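Local structure of pyroglutatmate porin OpdO (Pseudomonas aeruginosa, 3SZV) at residues G212-K215 with D216-R219; Y199-T202 with P203-A207. The protein is an OprD-family outer-membrane beta-barrel that probably acts as a porin, letting small solutes such as carboxylates pass. All blocks are in the same frame, centred on the assembly; numbering follows the deposited sequence.

Contact 1 of 2, residues G212-K215 with D216-R219; sequences GRLK and DIYR. With C8E ((hydroxyethyloxy)tri(ethyloxy)octane), chain I.
Leu214 and Tyr218 form the last hydrogen-bonded pair of the antiparallel hairpin between strands 205-214 and 218-230, where Lys215, Asp216 and Ile217 turn the chain. Leu214 N gives its hydrogen to Tyr218 O (2.8 Å), while Leu214 O accepts twice, from Ile217 N (2.9 Å) and Tyr218 N (3.0 Å). Ile217 and Tyr218, consecutive in the chain, thus both face Leu214, a classic beta bulge; the Tyr218 donor lies in the carbonyl plane, that of Ile217 tilted 19° from it.

Apolar contacts lie on the face of Leu214 and Tyr218. Leu214 CB sits over one face of the tyrosine ring, 3.9 Å from its centroid and 16° off the normal, and Leu214 CD2 reaches Tyr218 CE2 at 3.5 Å. A chi1 of 72° sets Tyr218 CG between the backbone N and the carbonyl carbon and swings the ring under Leu214. Beside it, Ile217 runs alongside Leu214, Ile217 CD1 meeting Leu214 CD2 at 3.8 Å. Phe180 and Ala182 of strand 180-182 pack against this group.

Arg213 and Arg219 share the other face as a non-hydrogen-bonded pair. Lys215 CG lies over one face of the Arg213 guanidinium. Arg219 CB lies beside the alkyl tail of C8E (chain I), and Arg219 NE makes a salt bridge with Asp249, which also accepts from Asp216 N. Lys215 and Asp216 run side by side, with Lys215 NZ 5.1 Å from Asp216 OD2, close without a salt bridge.

The chemistry thus divides between the faces: aliphatic-aromatic packing on one, arginine stems beside a detergent molecule on the other, where the Asp249 bridge to Arg219 would offset part of the positive charge gathered here, Asp216 acting at most at longer range.

Contact 2 of 2, residues Y199-T202 with P203-A207; sequences YRLT and PALTA. With C8E ((hydroxyethyloxy)tri(ethyloxy)octane), chain B.
A tight beta-hairpin turn, closed by a classic beta bulge, joins strands 186-200 and 205-214 at one end of the porin barrel wall. Tyr199 and Ala207 form its hydrogen-bonded pair: Tyr199 N reaches Ala207 O and Ala207 N returns to Tyr199 O, each at 2.8 Å. Nearer the turn, Leu201 N and Thr202 N both address Leu205 O through weak bonds, which makes the bulge. A chi1 of 72° turns Thr202 OG1 in over the turn, where it accepts from Ala204 N at 3.2 Å and more weakly from Leu205 N. Leu201 CD1 bridges Leu205 CD2 (3.9 Å) and Ala207 CB (4.0 Å). On that side, detergent C8E (chain B) approaches, its O18 lying 3.5 Å from Ala207 CB.

Arg200 and Thr206 occupy the other face. Bent at chi3 (67°), the Arg200 chain curls back along the turn, and one water joins Arg200 NE, Thr202 O and Thr206 OG1. The guanidinium meets Pro203 edge-on: Arg200 NH2 donates to Pro203 O at 2.9 Å, in the carbonyl plane and on a lone pair, with the oxygen only 7° out of the guanidinium plane.

Contact 2 and contact 1 lie at the two ends of strand 205-214, which leaves the first turn at Leu205 and runs into the second some ten residues later. Their centres are about 29 Å apart and their nearest atoms about 15 Å, so they do not touch; what they share is this strand of the barrel wall, flanked by 186-200 and 218-230. Each turn carries a classic bulge; the two residues facing one lie after the turn in contact 1 and before it in contact 2. Detergent lies beside each, along the face of Arg213 and Arg219 in contact 1 and of Tyr199 and Ala207 in contact 2, consistent with a lipid-facing outer surface.

Contact 1 of 2, residues G212-K215 with D216-R219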
loop_
_atom_site.group_PDB
_atom_site.type_symbol
_atom_site.label_atom_id
_atom_site.label_comp_id
_atom_site.label_asym_id
_atom_site.label_seq_id
_atom_site.Cartn_x
_atom_site.Cartn_y
_atom_site.Cartn_z
ATOM N N GLY A 212 -3.737 -1.238 16.871
ATOM C CA GLY A 212 -2.341 -0.871 16.729
ATOM C C GLY A 212 -1.969 0.378 17.498
ATOM O O GLY A 212 -2.826 1.099 18.007
ATOM N N ARG A 213 -0.669 0.623 17.574
ATOM C CA ARG A 213 -0.136 1.748 18.317
ATOM C C ARG A 213 1.147 2.209 17.662
ATOM O O ARG A 213 2.068 1.409 17.445
ATOM C CB ARG A 213 0.152 1.327 19.762
ATOM C CG ARG A 213 0.856 2.387 20.598
ATOM C CD ARG A 213 1.258 1.863 21.971
ATOM N NE ARG A 213 2.360 0.907 21.883
ATOM C CZ ARG A 213 2.947 0.336 22.928
ATOM N NH1 ARG A 213 2.546 0.628 24.164
ATOM N NH2 ARG A 213 3.939 -0.527 22.739
ATOM N N LEU A 214 1.206 3.494 17.334
ATOM C CA LEU A 214 2.470 4.131 16.997
ATOM C C LEU A 214 2.933 4.772 18.306
ATOM O O LEU A 214 2.423 5.832 18.716
ATOM C CB LEU A 214 2.276 5.154 15.887
ATOM C CG LEU A 214 3.542 5.799 15.319
ATOM C CD1 LEU A 214 4.492 4.733 14.757
ATOM C CD2 LEU A 214 3.189 6.790 14.236
ATOM N N LYS A 215 3.841 4.091 19.000
ATOM C CA LYS A 215 4.194 4.415 20.380
ATOM C C LYS A 215 4.586 5.879 20.538
ATOM O O LYS A 215 5.371 6.416 19.756
ATOM C CB LYS A 215 5.316 3.493 20.867
ATOM C CG LYS A 215 5.572 3.599 22.370
ATOM C CD LYS A 215 6.686 2.651 22.824
ATOM C CE LYS A 215 6.963 2.809 24.313
ATOM N NZ LYS A 215 8.158 2.027 24.750
ATOM N N ASP A 216 3.994 6.512 21.553
ATOM C CA ASP A 216 4.230 7.919 21.885
ATOM C C ASP A 216 3.578 8.903 20.918
ATOM O O ASP A 216 3.815 10.108 21.019
ATOM C CB ASP A 216 5.725 8.214 22.029
ATOM C CG ASP A 216 6.384 7.348 23.082
ATOM O OD1 ASP A 216 5.905 7.343 24.239
ATOM O OD2 ASP A 216 7.366 6.653 22.744
ATOM N N ILE A 217 2.764 8.400 19.993
ATOM C CA ILE A 217 1.989 9.278 19.119
ATOM C C ILE A 217 0.499 8.938 19.163
ATOM O O ILE A 217 -0.289 9.709 19.698
ATOM C CB ILE A 217 2.495 9.295 17.665
ATOM C CG1 ILE A 217 3.987 9.648 17.637
ATOM C CG2 ILE A 217 1.690 10.317 16.859
ATOM C CD1 ILE A 217 4.584 9.662 16.224
ATOM N N TYR A 218 0.112 7.772 18.652
ATOM C CA TYR A 218 -1.305 7.447 18.610
ATOM C C TYR A 218 -1.619 5.960 18.782
ATOM O O TYR A 218 -0.757 5.093 18.579
ATOM C CB TYR A 218 -1.953 7.981 17.320
ATOM C CG TYR A 218 -1.582 7.237 16.042
ATOM C CD1 TYR A 218 -2.138 5.994 15.746
ATOM C CD2 TYR A 218 -0.677 7.776 15.126
ATOM C CE1 TYR A 218 -1.810 5.307 14.568
ATOM C CE2 TYR A 218 -0.333 7.092 13.951
ATOM C CZ TYR A 218 -0.900 5.863 13.683
ATOM O OH TYR A 218 -0.554 5.207 12.520
ATOM N N ARG A 219 -2.860 5.685 19.170
ATOM C CA ARG A 219 -3.429 4.342 19.157
ATOM C C ARG A 219 -4.547 4.370 18.128
ATOM O O ARG A 219 -5.276 5.358 18.023
ATOM C CB ARG A 219 -4.016 3.976 20.521
ATOM C CG ARG A 219 -3.031 4.032 21.678
ATOM C CD ARG A 219 -3.764 3.897 23.026
ATOM N NE ARG A 219 -2.841 4.068 24.138
ATOM C CZ ARG A 219 -3.178 3.922 25.415
ATOM N NH1 ARG A 219 -4.421 3.595 25.739
ATOM N NH2 ARG A 219 -2.272 4.096 26.367
HETATM C C4 C8E I . -7.142 2.220 19.627
HETATM C C5 C8E I . -6.360 1.224 20.479
HETATM C C6 C8E I . -5.157 0.711 19.696
HETATM C C7 C8E I . -3.942 0.503 20.583
HETATM C C8 C8E I . -4.039 -0.742 21.455
HETATM O O9 C8E I . -2.754 -1.319 21.586
HETATM C C10 C8E I . -2.242 -1.820 20.368
HETATM C C11 C8E I . -1.907 -3.280 20.640
HETATM O O12 C8E I . -1.463 -3.988 19.508
HETATM C C13 C8E I . -0.742 -5.126 19.927
HETATM C C14 C8E I . 0.366 -5.487 18.946
HETATM O O15 C8E I . 0.841 -6.777 19.262
HETATM C C16 C8E I . 2.203 -6.969 18.957
HETATM C C17 C8E I . 2.312 -7.863 17.719
HETATM O O18 C8E I . 3.649 -8.233 17.464
HETATM C C19 C8E I . 3.805 -9.620 17.242
HETATM C C20 C8E I . 4.535 -9.851 15.921
HETATM O O21 C8E I . 5.813 -10.396 16.172
#

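Contact 2 of 2, residues Y199-T202 with P203-A207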
loop_
_atom_site.group_PDB
_atom_site.type_symbol
_atom_site.label_atom_id
_atom_site.label_comp_id
_atom_site.label_asym_id
_atom_site.label_seq_id
_atom_site.Cartn_x
_atom_site.Cartn_y
_atom_site.Cartn_z
ATOM N N TYR A 199 -11.580 -12.502 9.232
ATOM C CA TYR A 199 -12.339 -13.722 9.429
ATOM C C TYR A 199 -13.459 -13.868 8.411
ATOM O O TYR A 199 -14.353 -13.015 8.333
ATOM C CB TYR A 199 -12.911 -13.779 10.855
ATOM C CG TYR A 199 -13.681 -15.058 11.091
ATOM C CD1 TYR A 199 -13.133 -16.278 10.736
ATOM C CD2 TYR A 199 -14.959 -15.050 11.632
ATOM C CE1 TYR A 199 -13.820 -17.461 10.919
ATOM C CE2 TYR A 199 -15.663 -16.242 11.821
ATOM C CZ TYR A 199 -15.081 -17.441 11.460
ATOM O OH TYR A 199 -15.753 -18.638 11.633
ATOM N N ARG A 200 -13.412 -14.947 7.635
ATOM C CA ARG A 200 -14.483 -15.240 6.696
ATOM C C ARG A 200 -15.671 -15.857 7.437
ATOM O O ARG A 200 -15.685 -17.055 7.726
ATOM C CB ARG A 200 -13.967 -16.144 5.571
ATOM C CG ARG A 200 -12.747 -15.542 4.873
ATOM C CD ARG A 200 -12.297 -16.385 3.701
ATOM N NE ARG A 200 -13.291 -16.363 2.632
ATOM C CZ ARG A 200 -13.194 -17.076 1.516
ATOM N NH1 ARG A 200 -12.151 -17.877 1.332
ATOM N NH2 ARG A 200 -14.142 -16.991 0.595
ATOM N N LEU A 201 -16.641 -15.011 7.777
ATOM C CA LEU A 201 -17.855 -15.457 8.477
ATOM C C LEU A 201 -18.652 -16.404 7.600
ATOM O O LEU A 201 -19.283 -17.339 8.090
ATOM C CB LEU A 201 -18.722 -14.252 8.838
ATOM C CG LEU A 201 -18.063 -13.104 9.602
ATOM C CD1 LEU A 201 -19.090 -12.033 9.927
ATOM C CD2 LEU A 201 -17.427 -13.623 10.871
ATOM N N THR A 202 -18.650 -16.108 6.305
ATOM C CA THR A 202 -19.246 -16.954 5.287
ATOM C C THR A 202 -18.317 -16.844 4.088
ATOM O O THR A 202 -17.388 -16.038 4.098
ATOM C CB THR A 202 -20.653 -16.477 4.875
ATOM O OG1 THR A 202 -20.544 -15.281 4.094
ATOM C CG2 THR A 202 -21.522 -16.199 6.103
ATOM N N PRO A 203 -18.551 -17.659 3.052
ATOM C CA PRO A 203 -17.695 -17.536 1.866
ATOM C C PRO A 203 -17.743 -16.149 1.216
ATOM O O PRO A 203 -16.789 -15.777 0.532
ATOM C CB PRO A 203 -18.262 -18.604 0.925
ATOM C CG PRO A 203 -18.801 -19.645 1.865
ATOM C CD PRO A 203 -19.406 -18.860 2.998
ATOM N N ALA A 204 -18.810 -15.385 1.449
ATOM C CA ALA A 204 -18.944 -14.062 0.825
ATOM C C ALA A 204 -18.624 -12.884 1.751
ATOM O O ALA A 204 -18.391 -11.762 1.287
ATOM C CB ALA A 204 -20.340 -13.884 0.243
ATOM N N LEU A 205 -18.623 -13.132 3.055
ATOM C CA LEU A 205 -18.553 -12.044 4.026
ATOM C C LEU A 205 -17.358 -12.191 4.956
ATOM O O LEU A 205 -17.205 -13.217 5.623
ATOM C CB LEU A 205 -19.844 -12.010 4.854
ATOM C CG LEU A 205 -19.976 -10.886 5.876
ATOM C CD1 LEU A 205 -20.053 -9.537 5.173
ATOM C CD2 LEU A 205 -21.212 -11.124 6.743
ATOM N N THR A 206 -16.509 -11.168 4.981
ATOM C CA THR A 206 -15.290 -11.173 5.787
ATOM C C THR A 206 -15.251 -9.985 6.743
ATOM O O THR A 206 -15.392 -8.837 6.320
ATOM C CB THR A 206 -14.044 -11.133 4.881
ATOM O OG1 THR A 206 -14.091 -12.257 4.006
ATOM C CG2 THR A 206 -12.768 -11.212 5.710
ATOM N N ALA A 207 -15.063 -10.277 8.021
ATOM C CA ALA A 207 -15.023 -9.261 9.064
ATOM C C ALA A 207 -13.588 -9.100 9.523
ATOM O O ALA A 207 -12.882 -10.094 9.704
ATOM C CB ALA A 207 -15.893 -9.688 10.233
HETATM C C3 C8E B . -4.083 -5.852 19.934
HETATM C C4 C8E B . -4.894 -7.142 19.902
HETATM C C5 C8E B . -6.045 -7.048 18.907
HETATM C C6 C8E B . -6.654 -8.421 18.653
HETATM C C7 C8E B . -7.002 -8.592 17.184
HETATM C C8 C8E B . -8.496 -8.794 16.976
HETATM O O9 C8E B . -8.717 -10.092 16.475
HETATM C C10 C8E B . -10.087 -10.358 16.275
HETATM C C11 C8E B . -10.276 -10.599 14.781
HETATM O O12 C8E B . -11.421 -11.379 14.520
HETATM C C13 C8E B . -11.964 -11.085 13.250
HETATM C C14 C8E B . -13.451 -10.785 13.363
HETATM O O15 C8E B . -13.593 -9.395 13.516
HETATM C C16 C8E B . -14.688 -9.021 14.318
HETATM C C17 C8E B . -15.074 -7.609 13.894
HETATM O O18 C8E B . -16.152 -7.627 12.988
HETATM C C19 C8E B . -16.709 -6.338 12.860
HETATM C C20 C8E B . -17.319 -6.143 11.479
HETATM O O21 C8E B . -18.283 -5.116 11.567
HETATM O O HOH W 1 -15.439 -14.388 2.918
#